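Endo-1,4-beta-xylanase C (PDB 4XUR) hydrolyses internal beta-1,4 linkages of xylan, and this piece of it is a CBM22 xylan-binding domain captured with xylotetraose. Local coordinates at residues I25-V39 against L50-V64. Residues are numbered along the deposited sequence; the frame is centred on the assembly and turned at random.
Sequences IGNWRARGTEKLEVV and LKTSSRSETYHGPLV. With XYP (beta-D-xylopyranose), chain D; XYP (beta-D-xylopyranose), chain B.
Arg31 and Tyr59 meet in the xylan-binding cleft of this CBM22 beta-sandwich: Arg31 NH1 donates to Tyr59 O over 2.9 Å, the acceptor lying near the guanidinium plane. A bend at chi3 turns that guanidinium toward the sugar, and Arg31 NH2 comes within 3.1 Å of C5 of the chain D xylose, while the Tyr59 ring lays one face against the same sugar, C3 over its centre. Glu98 forms salt bridges with both Arg31 NH2 and Arg29 NH2, and Tyr145 adds a cation-pi contact to Arg31.

Behind this first shell sits the buried carboxylate of Glu34. Glu34 OE2 accepts from Arg31 N (2.7 Å, 178° at the hydrogen) and Gly61 N, which arrive from opposite faces of its plane; OE1 takes Gly32 N on its syn lone pair. The carboxylate also stacks on the His60 ring, planes 15° apart. A glutamine here would probably set an amide NH2 against at least one of these backbone N-H groups, leaving it without its acceptor and disturbing the loop that carries Arg31.

Further out, strands 35-39 and 50-53 form the antiparallel hairpin, with Lys35-Ser53 and Glu37-Lys51 as hydrogen-bonded pairs. The isolated bridge Arg29-Leu63 reaches the opposing sheet through strand 63-64. Next to this bridge, Leu50 CD2 lies toward the rim of the Trp28 indole, 3.7 Å from Trp28 CE3, on the side away from Val64; over the opposite face Val64 makes a CH-pi contact, its CG1 3.5 Å from the six-membered ring's centroid and 13° off the normal.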
loop_
_atom_site.group_PDB
_atom_site.type_symbol
_atom_site.label_atom_id
_atom_site.label_comp_id
_atom_site.label_asym_id
_atom_site.label_seq_id
_atom_site.Cartn_x
_atom_site.Cartn_y
_atom_site.Cartn_z
ATOM N N ILE A 25 -13.032 7.198 -0.193
ATOM C CA ILE A 25 -11.553 7.180 -0.179
ATOM C C ILE A 25 -10.963 7.172 1.201
ATOM O O ILE A 25 -9.825 6.697 1.403
ATOM C CB ILE A 25 -11.013 8.405 -0.966
ATOM C CG1 ILE A 25 -9.527 8.239 -1.266
ATOM C CG2 ILE A 25 -11.273 9.656 -0.175
ATOM C CD1 ILE A 25 -9.197 7.038 -2.092
ATOM N N GLY A 26 -11.680 7.733 2.189
ATOM C CA GLY A 26 -11.144 7.800 3.544
ATOM C C GLY A 26 -9.898 8.658 3.606
ATOM O O GLY A 26 -9.845 9.729 3.013
ATOM N N ASN A 27 -8.894 8.189 4.342
ATOM C CA ASN A 27 -7.605 8.840 4.419
ATOM C C ASN A 27 -6.565 8.302 3.469
ATOM O O ASN A 27 -5.337 8.662 3.578
ATOM C CB ASN A 27 -7.056 8.761 5.876
ATOM C CG ASN A 27 -7.942 9.471 6.859
ATOM O OD1 ASN A 27 -8.325 8.896 7.856
ATOM N ND2 ASN A 27 -8.306 10.717 6.555
ATOM N N TRP A 28 -6.990 7.500 2.481
ATOM C CA TRP A 28 -6.048 6.992 1.520
ATOM C C TRP A 28 -5.550 8.170 0.628
ATOM O O TRP A 28 -6.346 9.034 0.257
ATOM C CB TRP A 28 -6.672 5.900 0.686
ATOM C CG TRP A 28 -6.837 4.598 1.435
ATOM C CD1 TRP A 28 -7.877 4.264 2.236
ATOM C CD2 TRP A 28 -5.920 3.484 1.455
ATOM N NE1 TRP A 28 -7.682 3.003 2.761
ATOM C CE2 TRP A 28 -6.480 2.492 2.299
ATOM C CE3 TRP A 28 -4.674 3.242 0.866
ATOM C CZ2 TRP A 28 -5.859 1.293 2.551
ATOM C CZ3 TRP A 28 -4.059 2.045 1.087
ATOM C CH2 TRP A 28 -4.628 1.062 1.943
ATOM N N ARG A 29 -4.268 8.190 0.313
ATOM C CA ARG A 29 -3.648 9.301 -0.452
ATOM C C ARG A 29 -2.601 8.772 -1.451
ATOM O O ARG A 29 -2.055 7.693 -1.287
ATOM C CB ARG A 29 -3.033 10.392 0.395
ATOM C CG ARG A 29 -1.838 10.039 1.277
ATOM C CD ARG A 29 -1.165 11.282 1.843
ATOM N NE ARG A 29 -0.047 10.983 2.743
ATOM C CZ ARG A 29 1.212 10.738 2.378
ATOM N NH1 ARG A 29 1.609 10.684 1.063
ATOM N NH2 ARG A 29 2.142 10.526 3.348
ATOM N N ALA A 30 -2.325 9.610 -2.458
ATOM C CA ALA A 30 -1.192 9.393 -3.354
ATOM C C ALA A 30 0.153 9.775 -2.669
ATOM O O ALA A 30 0.175 10.545 -1.676
ATOM C CB ALA A 30 -1.414 10.240 -4.635
ATOM N N ARG A 31 1.272 9.324 -3.248
ATOM C CA ARG A 31 2.601 9.636 -2.768
ATOM C C ARG A 31 3.315 10.710 -3.620
ATOM O O ARG A 31 4.309 11.294 -3.187
ATOM C CB ARG A 31 3.430 8.359 -2.711
ATOM C CG ARG A 31 2.786 7.314 -1.795
ATOM C CD ARG A 31 3.726 6.108 -1.514
ATOM N NE ARG A 31 4.796 6.473 -0.627
ATOM C CZ ARG A 31 6.103 6.266 -0.857
ATOM N NH1 ARG A 31 6.516 5.723 -2.001
ATOM N NH2 ARG A 31 6.978 6.626 0.080
ATOM N N GLY A 32 2.823 10.911 -4.842
ATOM C CA GLY A 32 3.318 11.959 -5.756
ATOM C C GLY A 32 2.195 12.502 -6.590
ATOM O O GLY A 32 1.248 13.056 -6.084
ATOM N N THR A 33 2.341 12.365 -7.927
ATOM C CA THR A 33 1.387 12.934 -8.869
ATOM C C THR A 33 0.352 11.955 -9.374
ATOM O O THR A 33 -0.446 12.268 -10.263
ATOM C CB THR A 33 2.153 13.531 -10.069
ATOM O OG1 THR A 33 3.003 12.505 -10.603
ATOM C CG2 THR A 33 2.974 14.697 -9.631
ATOM N N GLU A 34 0.347 10.744 -8.831
ATOM C CA GLU A 34 -0.616 9.714 -9.261
ATOM C C GLU A 34 -2.067 9.987 -8.763
ATOM O O GLU A 34 -2.302 10.865 -7.905
ATOM C CB GLU A 34 -0.140 8.307 -8.915
ATOM C CG GLU A 34 -0.249 7.891 -7.439
ATOM C CD GLU A 34 0.789 8.431 -6.532
ATOM O OE1 GLU A 34 1.358 9.503 -6.779
ATOM O OE2 GLU A 34 1.079 7.763 -5.481
ATOM N N LYS A 35 -2.964 9.229 -9.322
ATOM C CA LYS A 35 -4.431 9.444 -9.090
ATOM C C LYS A 35 -5.000 8.198 -8.419
ATOM O O LYS A 35 -4.842 7.071 -8.887
ATOM C CB LYS A 35 -5.130 9.666 -10.395
ATOM C CG LYS A 35 -6.630 9.551 -10.321
ATOM C CD LYS A 35 -7.245 9.657 -11.742
ATOM C CE LYS A 35 -8.759 9.764 -11.663
ATOM N NZ LYS A 35 -9.450 8.411 -11.624
ATOM N N LEU A 36 -5.714 8.454 -7.312
ATOM C CA LEU A 36 -6.461 7.418 -6.591
ATOM C C LEU A 36 -7.956 7.607 -6.716
ATOM O O LEU A 36 -8.451 8.744 -6.675
ATOM C CB LEU A 36 -6.111 7.522 -5.080
ATOM C CG LEU A 36 -4.972 6.626 -4.590
ATOM C CD1 LEU A 36 -3.639 7.142 -5.077
ATOM C CD2 LEU A 36 -5.024 6.521 -3.037
ATOM N N GLU A 37 -8.671 6.491 -6.888
ATOM C CA GLU A 37 -10.140 6.517 -7.111
ATOM C C GLU A 37 -10.776 5.217 -6.675
ATOM O O GLU A 37 -10.327 4.133 -7.040
ATOM C CB GLU A 37 -10.450 6.770 -8.583
ATOM C CG GLU A 37 -11.928 6.916 -8.859
ATOM C CD GLU A 37 -12.250 6.853 -10.333
ATOM O OE1 GLU A 37 -11.294 6.995 -11.170
ATOM O OE2 GLU A 37 -13.438 6.658 -10.655
ATOM N N VAL A 38 -11.822 5.311 -5.854
ATOM C CA VAL A 38 -12.592 4.116 -5.540
ATOM C C VAL A 38 -13.540 3.805 -6.701
ATOM O O VAL A 38 -14.428 4.618 -7.012
ATOM C CB VAL A 38 -13.430 4.310 -4.240
ATOM C CG1 VAL A 38 -14.208 3.054 -3.901
ATOM C CG2 VAL A 38 -12.531 4.694 -3.069
ATOM N N VAL A 39 -13.325 2.669 -7.340
ATOM C CA VAL A 39 -14.064 2.312 -8.557
ATOM C C VAL A 39 -15.109 1.263 -8.181
ATOM O O VAL A 39 -15.000 0.615 -7.168
ATOM C CB VAL A 39 -13.143 1.717 -9.652
ATOM C CG1 VAL A 39 -12.080 2.711 -10.050
ATOM C CG2 VAL A 39 -12.569 0.358 -9.239
ATOM N N LEU A 50 -9.733 -0.018 -4.647
ATOM C CA LEU A 50 -9.038 1.216 -4.802
ATOM C C LEU A 50 -8.067 1.097 -5.935
ATOM O O LEU A 50 -7.113 0.334 -5.871
ATOM C CB LEU A 50 -8.259 1.526 -3.497
ATOM C CG LEU A 50 -7.473 2.851 -3.530
ATOM C CD1 LEU A 50 -8.369 4.021 -3.873
ATOM C CD2 LEU A 50 -6.776 3.000 -2.180
ATOM N N LYS A 51 -8.323 1.857 -7.032
ATOM C CA LYS A 51 -7.485 1.881 -8.183
ATOM C C LYS A 51 -6.491 3.003 -8.104
ATOM O O LYS A 51 -6.884 4.133 -7.850
ATOM C CB LYS A 51 -8.293 2.008 -9.467
ATOM C CG LYS A 51 -7.440 1.848 -10.753
ATOM C CD LYS A 51 -8.260 2.068 -12.051
ATOM C CE LYS A 51 -7.406 1.604 -13.262
ATOM N NZ LYS A 51 -8.201 1.218 -14.453
ATOM N N THR A 52 -5.225 2.692 -8.323
ATOM C CA THR A 52 -4.197 3.726 -8.481
ATOM C C THR A 52 -3.746 3.706 -9.954
ATOM O O THR A 52 -3.378 2.677 -10.494
ATOM C CB THR A 52 -2.960 3.479 -7.554
ATOM O OG1 THR A 52 -3.420 3.375 -6.206
ATOM C CG2 THR A 52 -1.955 4.588 -7.733
ATOM N N SER A 53 -3.707 4.884 -10.551
ATOM C CA SER A 53 -3.365 5.058 -11.969
ATOM C C SER A 53 -2.604 6.323 -12.152
ATOM O O SER A 53 -2.399 7.089 -11.195
ATOM C CB SER A 53 -4.664 5.092 -12.830
ATOM O OG SER A 53 -5.426 6.237 -12.520
ATOM N N SER A 54 -2.203 6.625 -13.397
ATOM C CA SER A 54 -1.373 7.810 -13.680
ATOM C C SER A 54 -0.069 7.745 -12.878
ATOM O O SER A 54 0.436 8.791 -12.449
ATOM C CB SER A 54 -2.100 9.131 -13.369
ATOM O OG SER A 54 -3.216 9.308 -14.212
ATOM N N ARG A 55 0.474 6.537 -12.708
ATOM C CA ARG A 55 1.736 6.330 -12.017
ATOM C C ARG A 55 2.884 6.671 -12.988
ATOM O O ARG A 55 2.864 6.250 -14.125
ATOM C CB ARG A 55 1.852 4.890 -11.501
ATOM C CG ARG A 55 0.683 4.411 -10.614
ATOM C CD ARG A 55 0.798 2.907 -10.252
ATOM N NE ARG A 55 2.020 2.633 -9.432
ATOM C CZ ARG A 55 2.972 1.760 -9.739
ATOM N NH1 ARG A 55 2.926 1.028 -10.816
ATOM N NH2 ARG A 55 4.058 1.632 -8.927
ATOM N N SER A 56 3.841 7.442 -12.514
ATOM C CA SER A 56 5.033 7.762 -13.362
ATOM C C SER A 56 6.314 7.581 -12.527
ATOM O O SER A 56 7.397 8.086 -12.908
ATOM C CB SER A 56 4.918 9.175 -13.913
ATOM O OG SER A 56 4.924 10.195 -12.953
ATOM N N GLU A 57 6.190 6.876 -11.411
ATOM C CA GLU A 57 7.325 6.388 -10.663
ATOM C C GLU A 57 6.970 5.025 -10.043
ATOM O O GLU A 57 5.782 4.670 -9.894
ATOM C CB GLU A 57 7.720 7.380 -9.549
ATOM C CG GLU A 57 8.028 8.810 -9.940
ATOM C CD GLU A 57 9.322 9.010 -10.730
ATOM O OE1 GLU A 57 10.134 8.091 -10.857
ATOM O OE2 GLU A 57 9.501 10.148 -11.283
ATOM N N THR A 58 7.995 4.222 -9.734
ATOM C CA THR A 58 7.759 2.902 -9.137
ATOM C C THR A 58 7.135 3.120 -7.784
ATOM O O THR A 58 6.345 2.295 -7.325
ATOM C CB THR A 58 9.073 2.088 -8.866
ATOM O OG1 THR A 58 9.925 2.853 -7.996
ATOM C CG2 THR A 58 9.804 1.758 -10.152
ATOM N N TYR A 59 7.507 4.244 -7.152
ATOM C CA TYR A 59 7.051 4.543 -5.791
ATOM C C TYR A 59 5.648 5.186 -5.668
ATOM O O TYR A 59 5.169 5.394 -4.530
ATOM C CB TYR A 59 8.117 5.365 -5.053
ATOM C CG TYR A 59 8.436 6.712 -5.609
ATOM C CD1 TYR A 59 7.622 7.810 -5.351
ATOM C CD2 TYR A 59 9.592 6.916 -6.392
ATOM C CE1 TYR A 59 7.930 9.072 -5.864
ATOM C CE2 TYR A 59 9.909 8.188 -6.897
ATOM C CZ TYR A 59 9.071 9.253 -6.619
ATOM O OH TYR A 59 9.360 10.530 -7.112
ATOM N N HIS A 60 5.013 5.494 -6.785
ATOM C CA HIS A 60 3.604 5.885 -6.795
ATOM C C HIS A 60 2.723 4.694 -6.436
ATOM O O HIS A 60 2.868 3.604 -6.985
ATOM C CB HIS A 60 3.207 6.473 -8.167
ATOM C CG HIS A 60 3.862 7.752 -8.467
ATOM N ND1 HIS A 60 3.766 8.375 -9.704
ATOM C CD2 HIS A 60 4.588 8.577 -7.691
ATOM C CE1 HIS A 60 4.442 9.515 -9.662
ATOM N NE2 HIS A 60 4.944 9.665 -8.455
ATOM N N GLY A 61 1.781 4.924 -5.539
ATOM C CA GLY A 61 0.908 3.881 -5.028
ATOM C C GLY A 61 0.027 4.374 -3.917
ATOM O O GLY A 61 0.239 5.504 -3.426
ATOM N N PRO A 62 -0.996 3.575 -3.543
ATOM C CA PRO A 62 -1.950 4.061 -2.530
ATOM C C PRO A 62 -1.350 3.933 -1.106
ATOM O O PRO A 62 -0.785 2.888 -0.804
ATOM C CB PRO A 62 -3.148 3.082 -2.713
ATOM C CG PRO A 62 -2.503 1.812 -3.177
ATOM C CD PRO A 62 -1.244 2.183 -3.925
ATOM N N LEU A 63 -1.487 4.958 -0.319
ATOM C CA LEU A 63 -0.910 4.978 1.043
ATOM C C LEU A 63 -1.979 5.408 2.032
ATOM O O LEU A 63 -2.817 6.270 1.719
ATOM C CB LEU A 63 0.230 5.985 1.098
ATOM C CG LEU A 63 0.953 6.330 2.409
ATOM C CD1 LEU A 63 2.408 6.763 2.138
ATOM C CD2 LEU A 63 0.315 7.464 3.239
ATOM N N VAL A 64 -1.889 4.878 3.248
ATOM C CA VAL A 64 -2.674 5.326 4.394
ATOM C C VAL A 64 -1.884 5.320 5.713
ATOM O O VAL A 64 -1.155 4.365 6.028
ATOM C CB VAL A 64 -4.012 4.494 4.474
ATOM C CG1 VAL A 64 -3.778 2.997 4.830
ATOM C CG2 VAL A 64 -4.976 5.110 5.514
HETATM C C1 XYP D . 9.458 9.844 -2.439
HETATM C C2 XYP D . 10.905 9.668 -2.781
HETATM C C3 XYP D . 11.220 8.275 -3.235
HETATM C C4 XYP D . 10.669 7.267 -2.207
HETATM C C5 XYP D . 9.210 7.555 -1.891
HETATM O O2 XYP D . 11.262 10.626 -3.841
HETATM O O3 XYP D . 12.624 8.074 -3.348
HETATM O O4 XYP D . 10.774 5.982 -2.741
HETATM O O5 XYP D . 9.067 8.882 -1.413
HETATM O O1 XYP B . 6.229 14.393 -4.269
HETATM C C1 XYP B . 7.030 14.496 -3.067
HETATM C C2 XYP B . 6.391 13.643 -1.955
HETATM C C3 XYP B . 7.280 12.543 -1.369
HETATM C C4 XYP B . 8.024 11.811 -2.484
HETATM C C5 XYP B . 8.366 12.647 -3.745
HETATM O O2 XYP B . 5.904 14.445 -0.882
HETATM O O3 XYP B . 6.412 11.562 -0.698
HETATM O O4 XYP B . 9.193 11.252 -1.889
HETATM O O5 XYP B . 8.351 14.038 -3.379
HETATM O O HOH W 1 2.153 10.667 -12.348
HETATM O O HOH W 2 -7.306 5.959 -10.411
#